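Local coordinates for laminin subunit ALPHA-1 (Mus musculus, PDB 2JD4), which forms part of laminin-111 in basement membranes and, through its metal-binding LG4-5 domain pair, probably anchors the laminin to the cell surface, at residues 49-54 with 58-63; 79-84 with 106-111; 144-149 with 170-175. The protein carries 4 engineered substitutions. All coordinates share one frame; numbering follows the deposited sequence.

In the fold
Contacts 1, 2 and 3 show how two antiparallel sheets become one domain: each joins a strand of one sheet to a strand of the other through largely buried side chains. The strands 44-53, 106-113 and 167-174 that supply one half of each contact belong to one sheet, with 44-53 between the other two; 58-64, 80-86 and 143-146 belong to the sheet facing it. Contacts 1 and 3 are purely apolar, aliphatic branches plus the edge of Y61. Contact 2 adds an aromatic face over a threonine, and the hydroxyls of Y61 and T110 tie it to contact 1. Contacts 1 and 3 are joined by backbone hydrogen bonds between 58-63 and 144-149. None is a surface contact.

Contact 1 (49-54 with 58-63)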
ATOM      1  N   LEU A  49     -12.708 -14.247 -11.113  1.00 20.82           N
ATOM      2  CA  LEU A  49     -12.275 -14.054  -9.730  1.00 20.07           C
ATOM      3  C   LEU A  49     -13.052 -12.911  -9.095  1.00 19.75           C
ATOM      4  O   LEU A  49     -13.752 -12.184  -9.781  1.00 20.99           O
ATOM      5  CB  LEU A  49     -10.770 -13.761  -9.693  1.00 15.92           C
ATOM      6  CG  LEU A  49     -10.231 -12.564 -10.484  1.00 20.54           C
ATOM      7  CD1 LEU A  49     -10.382 -11.289  -9.657  1.00 18.54           C
ATOM      8  CD2 LEU A  49      -8.770 -12.793 -10.826  1.00 18.41           C
ATOM      9  N   SER A  50     -12.947 -12.772  -7.778  1.00 21.71           N
ATOM     10  CA  SER A  50     -13.628 -11.687  -7.071  1.00 22.43           C
ATOM     11  C   SER A  50     -12.531 -10.851  -6.423  1.00 20.18           C
ATOM     12  O   SER A  50     -11.557 -11.396  -5.904  1.00 17.08           O
ATOM     13  CB  SER A  50     -14.585 -12.239  -6.006  1.00 27.51           C
ATOM     14  OG  SER A  50     -13.887 -13.003  -5.035  1.00 32.58           O
ATOM     15  N   ILE A  51     -12.683  -9.532  -6.459  1.00 19.76           N
ATOM     16  CA  ILE A  51     -11.669  -8.656  -5.905  1.00 18.70           C
ATOM     17  C   ILE A  51     -12.257  -7.475  -5.145  1.00 17.62           C
ATOM     18  O   ILE A  51     -13.356  -7.012  -5.440  1.00 19.54           O
ATOM     19  CB  ILE A  51     -10.743  -8.156  -7.040  1.00 19.51           C
ATOM     20  CG1 ILE A  51      -9.534  -7.413  -6.466  1.00 17.01           C
ATOM     21  CG2 ILE A  51     -11.534  -7.271  -7.992  1.00 19.99           C
ATOM     22  CD1 ILE A  51      -8.426  -7.192  -7.487  1.00 22.46           C
ATOM     23  N   ARG A  52     -11.516  -7.012  -4.145  1.00 15.85           N
ATOM     24  CA  ARG A  52     -11.920  -5.882  -3.312  1.00 16.57           C
ATOM     25  C   ARG A  52     -10.660  -5.052  -3.062  1.00 15.98           C
ATOM     26  O   ARG A  52      -9.669  -5.573  -2.545  1.00 13.20           O
ATOM     27  CB  ARG A  52     -12.483  -6.383  -1.986  1.00 15.69           C
ATOM     28  CG  ARG A  52     -12.864  -5.277  -1.039  1.00 19.48           C
ATOM     29  CD  ARG A  52     -12.217  -5.524   0.304  1.00 29.33           C
ATOM     30  NE  ARG A  52     -13.132  -6.144   1.236  1.00 26.33           N
ATOM     31  CZ  ARG A  52     -12.774  -6.640   2.412  1.00 24.91           C
ATOM     32  NH1 ARG A  52     -11.506  -6.598   2.804  1.00 21.72           N
ATOM     33  NH2 ARG A  52     -13.696  -7.170   3.197  1.00 19.19           N
ATOM     34  N   THR A  53     -10.705  -3.766  -3.395  1.00 18.03           N
ATOM     35  CA  THR A  53      -9.520  -2.920  -3.247  1.00 19.19           C
ATOM     36  C   THR A  53      -9.775  -1.406  -3.209  1.00 19.02           C
ATOM     37  O   THR A  53     -10.824  -0.925  -3.631  1.00 16.60           O
ATOM     38  CB  THR A  53      -8.554  -3.206  -4.416  1.00 19.31           C
ATOM     39  OG1 THR A  53      -7.368  -2.419  -4.281  1.00 19.81           O
ATOM     40  CG2 THR A  53      -9.233  -2.875  -5.747  1.00 15.63           C
ATOM     41  N   PHE A  54      -8.794  -0.664  -2.698  1.00 20.32           N
ATOM     42  CA  PHE A  54      -8.853   0.798  -2.640  1.00 19.38           C
ATOM     43  C   PHE A  54      -7.673   1.325  -3.468  1.00 22.09           C
ATOM     44  O   PHE A  54      -7.535   2.531  -3.674  1.00 16.95           O
ATOM     45  CB  PHE A  54      -8.680   1.320  -1.203  1.00 22.36           C
ATOM     46  CG  PHE A  54      -9.847   1.039  -0.290  1.00 21.92           C
ATOM     47  CD1 PHE A  54      -9.788   0.004   0.640  1.00 19.53           C
ATOM     48  CD2 PHE A  54     -10.983   1.844  -0.330  1.00 17.88           C
ATOM     49  CE1 PHE A  54     -10.842  -0.223   1.523  1.00 23.23           C
ATOM     50  CE2 PHE A  54     -12.044   1.627   0.548  1.00 23.38           C
ATOM     51  CZ  PHE A  54     -11.974   0.593   1.476  1.00 20.90           C
ATOM     52  N   GLY A  58      -1.656  -2.215  -9.746  1.00 15.33           N
ATOM     53  CA  GLY A  58      -1.104  -3.491  -9.320  1.00 15.21           C
ATOM     54  C   GLY A  58      -1.369  -4.652 -10.270  1.00 16.37           C
ATOM     55  O   GLY A  58      -2.319  -4.618 -11.060  1.00 14.75           O
ATOM     56  N   LEU A  59      -0.525  -5.681 -10.194  1.00 14.13           N
ATOM     57  CA  LEU A  59      -0.675  -6.871 -11.035  1.00 15.81           C
ATOM     58  C   LEU A  59      -1.592  -7.870 -10.323  1.00 17.19           C
ATOM     59  O   LEU A  59      -1.364  -8.201  -9.163  1.00 14.22           O
ATOM     60  CB  LEU A  59       0.702  -7.499 -11.312  1.00 14.49           C
ATOM     61  CG  LEU A  59       0.746  -8.730 -12.231  1.00 24.12           C
ATOM     62  CD1 LEU A  59       2.096  -8.818 -12.936  1.00 19.10           C
ATOM     63  CD2 LEU A  59       0.480  -9.992 -11.417  1.00 20.25           C
ATOM     64  N   ILE A  60      -2.626  -8.344 -11.018  1.00 15.46           N
ATOM     65  CA  ILE A  60      -3.583  -9.280 -10.429  1.00 15.42           C
ATOM     66  C   ILE A  60      -3.243 -10.743 -10.751  1.00 19.52           C
ATOM     67  O   ILE A  60      -3.292 -11.598  -9.860  1.00 17.49           O
ATOM     68  CB  ILE A  60      -5.014  -8.923 -10.869  1.00 16.78           C
ATOM     69  CG1 ILE A  60      -5.328  -7.480 -10.438  1.00 19.41           C
ATOM     70  CG2 ILE A  60      -6.007  -9.914 -10.263  1.00 16.43           C
ATOM     71  CD1 ILE A  60      -6.606  -6.879 -11.039  1.00 14.04           C
ATOM     72  N   TYR A  61      -2.918 -11.042 -12.013  1.00 17.44           N
ATOM     73  CA  TYR A  61      -2.476 -12.393 -12.381  1.00 16.63           C
ATOM     74  C   TYR A  61      -1.577 -12.362 -13.610  1.00 19.64           C
ATOM     75  O   TYR A  61      -1.659 -11.439 -14.432  1.00 16.61           O
ATOM     76  CB  TYR A  61      -3.655 -13.368 -12.591  1.00 16.07           C
ATOM     77  CG  TYR A  61      -4.384 -13.316 -13.919  1.00 19.07           C
ATOM     78  CD1 TYR A  61      -3.766 -13.724 -15.103  1.00 22.19           C
ATOM     79  CD2 TYR A  61      -5.716 -12.917 -13.982  1.00 18.82           C
ATOM     80  CE1 TYR A  61      -4.462 -13.738 -16.309  1.00 20.39           C
ATOM     81  CE2 TYR A  61      -6.419 -12.924 -15.184  1.00 22.12           C
ATOM     82  CZ  TYR A  61      -5.782 -13.339 -16.343  1.00 19.43           C
ATOM     83  OH  TYR A  61      -6.477 -13.355 -17.532  1.00 21.61           O
ATOM     84  N   TYR A  62      -0.721 -13.374 -13.722  1.00 16.15           N
ATOM     85  CA  TYR A  62       0.223 -13.482 -14.825  1.00 20.32           C
ATOM     86  C   TYR A  62       0.570 -14.940 -15.145  1.00 22.07           C
ATOM     87  O   TYR A  62       0.728 -15.764 -14.241  1.00 21.87           O
ATOM     88  CB  TYR A  62       1.495 -12.715 -14.448  1.00 17.30           C
ATOM     89  CG  TYR A  62       2.666 -12.845 -15.394  1.00 23.63           C
ATOM     90  CD1 TYR A  62       2.740 -12.084 -16.564  1.00 21.68           C
ATOM     91  CD2 TYR A  62       3.726 -13.698 -15.097  1.00 24.45           C
ATOM     92  CE1 TYR A  62       3.842 -12.170 -17.405  1.00 20.43           C
ATOM     93  CE2 TYR A  62       4.834 -13.795 -15.934  1.00 23.79           C
ATOM     94  CZ  TYR A  62       4.887 -13.029 -17.083  1.00 21.36           C
ATOM     95  OH  TYR A  62       5.984 -13.120 -17.905  1.00 25.63           O
ATOM     96  N   VAL A  63       0.664 -15.245 -16.437  1.00 19.27           N
ATOM     97  CA  VAL A  63       1.054 -16.573 -16.922  1.00 19.11           C
ATOM     98  C   VAL A  63       1.951 -16.309 -18.123  1.00 22.58           C
ATOM     99  O   VAL A  63       1.729 -15.351 -18.868  1.00 20.68           O
ATOM    100  CB  VAL A  63      -0.152 -17.442 -17.372  1.00 21.60           C
ATOM    101  CG1 VAL A  63      -0.974 -17.857 -16.167  1.00 22.50           C
ATOM    102  CG2 VAL A  63      -1.003 -16.690 -18.380  1.00 24.93           C
TER
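With CG1 anti to the backbone N (chi1 -171°) and the chain carried on extended, I51 stretches its CD1 toward the facing strand, where I60 turns CG1 beside its own backbone N (chi1 -58°) and sends CD1 out to meet it. The two side chains touch tip to tip, CD1 of I51 lying 4.0 Å from CD1 of I60. The other branch of I60 serves a second partner: its CG2 lies 4.0 Å from CD2 of L49, whose side chain runs at a slant to it. I60 is thus held at both branches by residues two apart on one strand. This is sandwich packing, as expected of a laminin G domain in the concanavalin clan: the strand axes run 10.5 Å apart, nearly antiparallel, and side chains alone bridge the interval. A classic beta bulge at I60 and Y61, both facing L74, lets two consecutive residues point into the core. Y61 therefore joins the contact: CD2 of L49 lies near the plane of the Y61 ring, at its edge, 4.4 Å from CD2 of Y61. The hydroxyl of Y61 is hydrogen-bonded to OG1 of T110. L49 is also touched by I172 of strand 167-174.

Contact 2 (79-84 with 106-111)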
ATOM      1  N   GLY A  79      -6.834   2.899 -11.261  1.00 22.98           N
ATOM      2  CA  GLY A  79      -8.113   2.412 -10.783  1.00 20.60           C
ATOM      3  C   GLY A  79      -8.934   1.588 -11.756  1.00 23.18           C
ATOM      4  O   GLY A  79     -10.036   1.164 -11.409  1.00 25.63           O
ATOM      5  N   ARG A  80      -8.413   1.346 -12.959  1.00 22.52           N
ATOM      6  CA  ARG A  80      -9.146   0.569 -13.961  1.00 23.67           C
ATOM      7  C   ARG A  80      -8.401  -0.666 -14.469  1.00 20.77           C
ATOM      8  O   ARG A  80      -7.171  -0.726 -14.441  1.00 18.03           O
ATOM      9  CB  ARG A  80      -9.537   1.470 -15.137  1.00 26.84           C
ATOM     10  CG  ARG A  80     -10.543   2.552 -14.755  1.00 32.93           C
ATOM     11  CD  ARG A  80     -11.112   3.261 -15.981  1.00 36.93           C
ATOM     12  NE  ARG A  80     -12.278   4.079 -15.642  1.00 42.66           N
ATOM     13  CZ  ARG A  80     -12.235   5.188 -14.906  1.00 43.45           C
ATOM     14  NH1 ARG A  80     -11.081   5.630 -14.425  1.00 46.54           N
ATOM     15  NH2 ARG A  80     -13.351   5.850 -14.639  1.00 44.02           N
ATOM     16  N   LEU A  81      -9.167  -1.639 -14.962  1.00 21.30           N
ATOM     17  CA  LEU A  81      -8.626  -2.906 -15.447  1.00 18.98           C
ATOM     18  C   LEU A  81      -8.171  -2.978 -16.903  1.00 20.24           C
ATOM     19  O   LEU A  81      -8.826  -2.444 -17.803  1.00 22.38           O
ATOM     20  CB  LEU A  81      -9.649  -4.017 -15.193  1.00 18.92           C
ATOM     21  CG  LEU A  81     -10.018  -4.263 -13.727  1.00 20.98           C
ATOM     22  CD1 LEU A  81     -11.178  -5.258 -13.629  1.00 24.44           C
ATOM     23  CD2 LEU A  81      -8.794  -4.783 -12.991  1.00 20.59           C
ATOM     24  N   HIS A  82      -7.050  -3.667 -17.114  1.00 19.62           N
ATOM     25  CA  HIS A  82      -6.459  -3.882 -18.437  1.00 24.18           C
ATOM     26  C   HIS A  82      -6.061  -5.358 -18.571  1.00 23.50           C
ATOM     27  O   HIS A  82      -5.332  -5.886 -17.732  1.00 21.46           O
ATOM     28  CB  HIS A  82      -5.214  -3.002 -18.614  1.00 25.23           C
ATOM     29  CG  HIS A  82      -5.491  -1.538 -18.488  1.00 30.11           C
ATOM     30  ND1 HIS A  82      -5.951  -0.773 -19.538  1.00 32.50           N
ATOM     31  CD2 HIS A  82      -5.405  -0.702 -17.425  1.00 32.01           C
ATOM     32  CE1 HIS A  82      -6.139   0.469 -19.128  1.00 34.79           C
ATOM     33  NE2 HIS A  82      -5.815   0.539 -17.848  1.00 33.87           N
ATOM     34  N   PHE A  83      -6.547  -6.006 -19.629  1.00 21.12           N
ATOM     35  CA  PHE A  83      -6.273  -7.417 -19.911  1.00 20.12           C
ATOM     36  C   PHE A  83      -5.516  -7.515 -21.231  1.00 21.65           C
ATOM     37  O   PHE A  83      -5.994  -7.027 -22.255  1.00 20.66           O
ATOM     38  CB  PHE A  83      -7.611  -8.186 -20.006  1.00 18.40           C
ATOM     39  CG  PHE A  83      -7.500  -9.584 -20.578  1.00 17.58           C
ATOM     40  CD1 PHE A  83      -6.528 -10.476 -20.128  1.00 16.33           C
ATOM     41  CD2 PHE A  83      -8.418 -10.027 -21.534  1.00 16.13           C
ATOM     42  CE1 PHE A  83      -6.473 -11.798 -20.621  1.00 19.31           C
ATOM     43  CE2 PHE A  83      -8.371 -11.335 -22.029  1.00 16.12           C
ATOM     44  CZ  PHE A  83      -7.398 -12.223 -21.572  1.00 16.43           C
ATOM     45  N   MET A  84      -4.338  -8.132 -21.213  1.00 21.65           N
ATOM     46  CA  MET A  84      -3.567  -8.277 -22.446  1.00 23.30           C
ATOM     47  C   MET A  84      -2.785  -9.586 -22.513  1.00 22.97           C
ATOM     48  O   MET A  84      -2.402 -10.165 -21.488  1.00 19.08           O
ATOM     49  CB  MET A  84      -2.605  -7.091 -22.622  1.00 25.13           C
ATOM     50  CG  MET A  84      -1.371  -7.117 -21.737  1.00 28.60           C
ATOM     51  SD  MET A  84      -0.235  -5.744 -22.127  1.00 33.35           S
ATOM     52  CE  MET A  84      -1.061  -4.381 -21.308  1.00 36.38           C
ATOM     53  N   HIS A 106     -16.109  -7.046  -6.160  1.00 22.13           N
ATOM     54  CA  HIS A 106     -16.475  -7.054  -7.573  1.00 22.98           C
ATOM     55  C   HIS A 106     -16.121  -8.410  -8.174  1.00 22.82           C
ATOM     56  O   HIS A 106     -15.184  -9.070  -7.722  1.00 26.06           O
ATOM     57  CB  HIS A 106     -15.702  -5.975  -8.336  1.00 22.16           C
ATOM     58  CG  HIS A 106     -15.963  -4.583  -7.856  1.00 24.75           C
ATOM     59  ND1 HIS A 106     -17.172  -3.947  -8.037  1.00 21.85           N
ATOM     60  CD2 HIS A 106     -15.167  -3.702  -7.203  1.00 22.62           C
ATOM     61  CE1 HIS A 106     -17.110  -2.733  -7.516  1.00 27.45           C
ATOM     62  NE2 HIS A 106     -15.905  -2.561  -7.003  1.00 25.00           N
ATOM     63  N   THR A 107     -16.872  -8.830  -9.182  1.00 20.84           N
ATOM     64  CA  THR A 107     -16.579 -10.082  -9.862  1.00 20.31           C
ATOM     65  C   THR A 107     -15.936  -9.665 -11.179  1.00 21.90           C
ATOM     66  O   THR A 107     -16.414  -8.745 -11.842  1.00 23.70           O
ATOM     67  CB  THR A 107     -17.856 -10.895 -10.140  1.00 22.34           C
ATOM     68  OG1 THR A 107     -18.728 -10.138 -10.985  1.00 30.44           O
ATOM     69  CG2 THR A 107     -18.569 -11.216  -8.836  1.00 18.28           C
ATOM     70  N   VAL A 108     -14.843 -10.322 -11.543  1.00 19.10           N
ATOM     71  CA  VAL A 108     -14.127  -9.986 -12.770  1.00 19.74           C
ATOM     72  C   VAL A 108     -13.905 -11.212 -13.639  1.00 20.89           C
ATOM     73  O   VAL A 108     -13.634 -12.297 -13.138  1.00 19.44           O
ATOM     74  CB  VAL A 108     -12.756  -9.358 -12.443  1.00 18.82           C
ATOM     75  CG1 VAL A 108     -11.951  -9.157 -13.726  1.00 23.12           C
ATOM     76  CG2 VAL A 108     -12.960  -8.020 -11.718  1.00 18.73           C
ATOM     77  N   LYS A 109     -14.029 -11.032 -14.947  1.00 20.95           N
ATOM     78  CA  LYS A 109     -13.829 -12.125 -15.880  1.00 21.83           C
ATOM     79  C   LYS A 109     -13.024 -11.637 -17.083  1.00 23.44           C
ATOM     80  O   LYS A 109     -13.310 -10.577 -17.633  1.00 24.97           O
ATOM     81  CB  LYS A 109     -15.185 -12.667 -16.350  1.00 25.83           C
ATOM     82  CG  LYS A 109     -15.089 -13.877 -17.268  1.00 36.52           C
ATOM     83  CD  LYS A 109     -16.368 -14.056 -18.084  1.00 40.75           C
ATOM     84  CE  LYS A 109     -17.603 -14.195 -17.211  1.00 44.09           C
ATOM     85  NZ  LYS A 109     -18.837 -14.297 -18.047  1.00 45.86           N
ATOM     86  N   THR A 110     -12.001 -12.394 -17.468  1.00 22.05           N
ATOM     87  CA  THR A 110     -11.194 -12.044 -18.630  1.00 23.60           C
ATOM     88  C   THR A 110     -11.288 -13.244 -19.558  1.00 25.71           C
ATOM     89  O   THR A 110     -11.114 -14.385 -19.129  1.00 24.79           O
ATOM     90  CB  THR A 110      -9.711 -11.765 -18.270  1.00 22.68           C
ATOM     91  OG1 THR A 110      -9.106 -12.942 -17.725  1.00 19.82           O
ATOM     92  CG2 THR A 110      -9.615 -10.629 -17.256  1.00 23.45           C
ATOM     93  N   GLU A 111     -11.565 -12.990 -20.831  1.00 23.31           N
ATOM     94  CA  GLU A 111     -11.721 -14.085 -21.770  1.00 22.77           C
ATOM     95  C   GLU A 111     -11.065 -13.961 -23.126  1.00 21.38           C
ATOM     96  O   GLU A 111     -11.313 -13.017 -23.865  1.00 24.48           O
ATOM     97  CB  GLU A 111     -13.203 -14.362 -22.007  1.00 21.33           C
ATOM     98  CG  GLU A 111     -13.891 -15.143 -20.920  1.00 31.38           C
ATOM     99  CD  GLU A 111     -15.318 -15.478 -21.291  1.00 35.89           C
ATOM    100  OE1 GLU A 111     -16.240 -14.786 -20.806  1.00 39.77           O
ATOM    101  OE2 GLU A 111     -15.512 -16.424 -22.085  1.00 35.80           O
TER
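The ring of F83 lies flat over T110, whose CB sits 3.7 Å from the ring centroid and only 4° off the ring normal, a CH-pi contact centred almost exactly on the face. CG2 of T110 reaches back toward the inner end of the ring, 4.1 Å from CG of F83, while CE2 of F83 extends past the threonine to 3.8 Å from the backbone N of E111. Toward the start of both segments, L81 and V108 meet tip to tip: CD1 of L81 touches CG2 of V108 at 3.8 Å, and CG1 of V108 is only slightly farther from the same methyl. The next shell steadies T110: its OG1 lies between its backbone N and carbonyl carbon (chi1 62°), and this hydroxyl is hydrogen-bonded to the OH of Y61, which helps set the rotation of the side chain beneath the ring. Replacing the ring of F83 with an alanine removes the face over T110, and is likely to leave a gap between CB of T110 and strand 80-86. Outward again, M119 packs on both L81 and F83, and the ring of F83 meets that of F85 at an inclined angle. Strand 80-86 runs between 71-77 and 91-95 in one sheet, while 106-113 runs between 44-53 and 116-121 in the other; segments 80-84 and 106-111 run in nearly the same direction, 25° apart.

Contact 3 (144-149 with 170-175); sequences LYLGGL and GEIMVN
L146 and I172 make the closer half of this contact: they lie side by side, pointing in opposite senses, with CD1 of L146 4.0 Å from CD1 of I172. An extended side chain puts the isoleucine methyl there: CG1 is anti to the backbone N (chi1 175°) and CD1 continues the line away from its strand. The same methyl also faces L144, but more loosely, with CD2 of L144 at 4.4 Å. At the other end of the contact, CD1 of L144 approaches CG2 of V174 to 4.3 Å, a light touch between branched ends. Packing is therefore closest around CD1 of I172 and slackens toward V174, although all four touching residues are buried. The solvent side lies behind the second strand. There E171 is exposed and M173 partly so, both on the face of the sheet turned from L144 and L146, whereas I172 and V174 turn toward the facing strand. V47 and L49, on the adjoining strand 44-53, also touch I172 and widen the apolar layer, and V63 packs against L144 from the strand beside it. Past L146 the chain leaves its strand through G147, whose positive phi (78°) suits a residue without a side chain. The strand axes are 11.2 Å apart and nearly antiparallel at 157°, a separation spanned by leucine, isoleucine and valine branches. Such an aliphatic layer between two facing antiparallel sheets is the core of the beta sandwich that defines the laminin G domain.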
ATOM      1  N   LEU A 144       0.288 -20.266 -12.586  1.00 22.93           N
ATOM      2  CA  LEU A 144      -0.318 -18.944 -12.615  1.00 22.83           C
ATOM      3  C   LEU A 144       0.115 -18.166 -11.383  1.00 22.24           C
ATOM      4  O   LEU A 144       0.027 -18.668 -10.267  1.00 22.46           O
ATOM      5  CB  LEU A 144      -1.849 -19.046 -12.673  1.00 21.17           C
ATOM      6  CG  LEU A 144      -2.644 -17.730 -12.632  1.00 23.69           C
ATOM      7  CD1 LEU A 144      -3.883 -17.814 -13.517  1.00 20.22           C
ATOM      8  CD2 LEU A 144      -3.036 -17.425 -11.203  1.00 19.23           C
ATOM      9  N   TYR A 145       0.610 -16.950 -11.596  1.00 18.78           N
ATOM     10  CA  TYR A 145       1.039 -16.096 -10.492  1.00 18.82           C
ATOM     11  C   TYR A 145      -0.135 -15.197 -10.130  1.00 20.84           C
ATOM     12  O   TYR A 145      -0.628 -14.447 -10.976  1.00 19.91           O
ATOM     13  CB  TYR A 145       2.241 -15.246 -10.904  1.00 15.99           C
ATOM     14  CG  TYR A 145       3.457 -16.067 -11.254  1.00 19.21           C
ATOM     15  CD1 TYR A 145       3.589 -16.649 -12.516  1.00 18.88           C
ATOM     16  CD2 TYR A 145       4.465 -16.285 -10.315  1.00 17.60           C
ATOM     17  CE1 TYR A 145       4.698 -17.424 -12.832  1.00 25.94           C
ATOM     18  CE2 TYR A 145       5.575 -17.062 -10.622  1.00 24.67           C
ATOM     19  CZ  TYR A 145       5.687 -17.627 -11.881  1.00 26.04           C
ATOM     20  OH  TYR A 145       6.796 -18.385 -12.187  1.00 34.39           O
ATOM     21  N   LEU A 146      -0.580 -15.283  -8.876  1.00 18.05           N
ATOM     22  CA  LEU A 146      -1.717 -14.503  -8.397  1.00 16.62           C
ATOM     23  C   LEU A 146      -1.347 -13.391  -7.406  1.00 16.62           C
ATOM     24  O   LEU A 146      -0.628 -13.618  -6.424  1.00 16.28           O
ATOM     25  CB  LEU A 146      -2.750 -15.439  -7.741  1.00 14.30           C
ATOM     26  CG  LEU A 146      -4.070 -14.794  -7.279  1.00 14.55           C
ATOM     27  CD1 LEU A 146      -4.874 -14.331  -8.514  1.00 12.89           C
ATOM     28  CD2 LEU A 146      -4.889 -15.805  -6.460  1.00 12.10           C
ATOM     29  N   GLY A 147      -1.843 -12.187  -7.681  1.00 18.10           N
ATOM     30  CA  GLY A 147      -1.607 -11.047  -6.814  1.00 15.30           C
ATOM     31  C   GLY A 147      -0.262 -10.351  -6.885  1.00 13.72           C
ATOM     32  O   GLY A 147      -0.096  -9.281  -6.302  1.00 16.33           O
ATOM     33  N   GLY A 148       0.698 -10.958  -7.574  1.00 14.30           N
ATOM     34  CA  GLY A 148       2.020 -10.368  -7.684  1.00 14.42           C
ATOM     35  C   GLY A 148       3.001 -11.371  -8.266  1.00 14.78           C
ATOM     36  O   GLY A 148       2.597 -12.436  -8.727  1.00 17.14           O
ATOM     37  N   LEU A 149       4.288 -11.044  -8.232  1.00 19.86           N
ATOM     38  CA  LEU A 149       5.331 -11.925  -8.762  1.00 18.66           C
ATOM     39  C   LEU A 149       6.451 -12.131  -7.740  1.00 18.80           C
ATOM     40  O   LEU A 149       6.631 -11.323  -6.822  1.00 20.66           O
ATOM     41  CB  LEU A 149       5.940 -11.318 -10.040  1.00 15.48           C
ATOM     42  CG  LEU A 149       5.001 -10.990 -11.202  1.00 18.69           C
ATOM     43  CD1 LEU A 149       5.745 -10.113 -12.222  1.00 23.63           C
ATOM     44  CD2 LEU A 149       4.502 -12.275 -11.841  1.00 14.66           C
ATOM     45  N   GLY A 170     -10.654 -13.392  -3.588  1.00 16.65           N
ATOM     46  CA  GLY A 170     -11.331 -14.591  -3.147  1.00 16.77           C
ATOM     47  C   GLY A 170     -10.960 -15.766  -4.030  1.00 17.99           C
ATOM     48  O   GLY A 170      -9.798 -15.935  -4.408  1.00 16.69           O
ATOM     49  N   GLU A 171     -11.957 -16.568  -4.380  1.00 17.79           N
ATOM     50  CA  GLU A 171     -11.732 -17.737  -5.213  1.00 18.25           C
ATOM     51  C   GLU A 171     -11.474 -17.336  -6.671  1.00 16.98           C
ATOM     52  O   GLU A 171     -11.911 -16.281  -7.122  1.00 18.69           O
ATOM     53  CB  GLU A 171     -12.951 -18.670  -5.141  1.00 21.68           C
ATOM     54  CG  GLU A 171     -13.316 -19.159  -3.733  1.00 24.94           C
ATOM     55  CD  GLU A 171     -12.163 -19.836  -3.015  1.00 30.18           C
ATOM     56  OE1 GLU A 171     -11.335 -20.487  -3.687  1.00 32.77           O
ATOM     57  OE2 GLU A 171     -12.086 -19.731  -1.770  1.00 35.53           O
ATOM     58  N   ILE A 172     -10.762 -18.188  -7.397  1.00 19.83           N
ATOM     59  CA  ILE A 172     -10.461 -17.932  -8.801  1.00 19.45           C
ATOM     60  C   ILE A 172     -10.644 -19.204  -9.626  1.00 23.39           C
ATOM     61  O   ILE A 172     -10.276 -20.304  -9.199  1.00 23.30           O
ATOM     62  CB  ILE A 172      -9.019 -17.382  -8.974  1.00 18.65           C
ATOM     63  CG1 ILE A 172      -8.680 -17.248 -10.463  1.00 18.84           C
ATOM     64  CG2 ILE A 172      -8.026 -18.277  -8.249  1.00 23.32           C
ATOM     65  CD1 ILE A 172      -7.295 -16.652 -10.740  1.00 24.61           C
ATOM     66  N   MET A 173     -11.240 -19.043 -10.804  1.00 21.30           N
ATOM     67  CA  MET A 173     -11.494 -20.155 -11.706  1.00 21.21           C
ATOM     68  C   MET A 173     -10.795 -19.946 -13.044  1.00 20.25           C
ATOM     69  O   MET A 173     -10.711 -18.823 -13.538  1.00 18.54           O
ATOM     70  CB  MET A 173     -12.987 -20.275 -11.986  1.00 23.38           C
ATOM     71  CG  MET A 173     -13.857 -20.558 -10.792  1.00 31.57           C
ATOM     72  SD  MET A 173     -15.579 -20.522 -11.321  1.00 45.14           S
ATOM     73  CE  MET A 173     -15.509 -21.595 -12.760  1.00 27.24           C
ATOM     74  N   VAL A 174     -10.304 -21.034 -13.625  1.00 20.03           N
ATOM     75  CA  VAL A 174      -9.650 -20.989 -14.928  1.00 17.46           C
ATOM     76  C   VAL A 174     -10.351 -22.050 -15.781  1.00 22.14           C
ATOM     77  O   VAL A 174     -10.389 -23.222 -15.405  1.00 20.65           O
ATOM     78  CB  VAL A 174      -8.147 -21.311 -14.828  1.00 19.10           C
ATOM     79  CG1 VAL A 174      -7.545 -21.394 -16.221  1.00 21.79           C
ATOM     80  CG2 VAL A 174      -7.428 -20.227 -14.031  1.00 16.82           C
ATOM     81  N   ASN A 175     -10.928 -21.634 -16.908  1.00 19.46           N
ATOM     82  CA  ASN A 175     -11.648 -22.554 -17.788  1.00 23.07           C
ATOM     83  C   ASN A 175     -12.628 -23.468 -17.034  1.00 24.47           C
ATOM     84  O   ASN A 175     -12.626 -24.693 -17.212  1.00 22.39           O
ATOM     85  CB  ASN A 175     -10.655 -23.394 -18.612  1.00 21.11           C
ATOM     86  CG  ASN A 175      -9.890 -22.556 -19.630  1.00 28.93           C
ATOM     87  OD1 ASN A 175      -9.940 -21.324 -19.589  1.00 27.98           O
ATOM     88  ND2 ASN A 175      -9.173 -23.218 -20.542  1.00 23.32           N
TER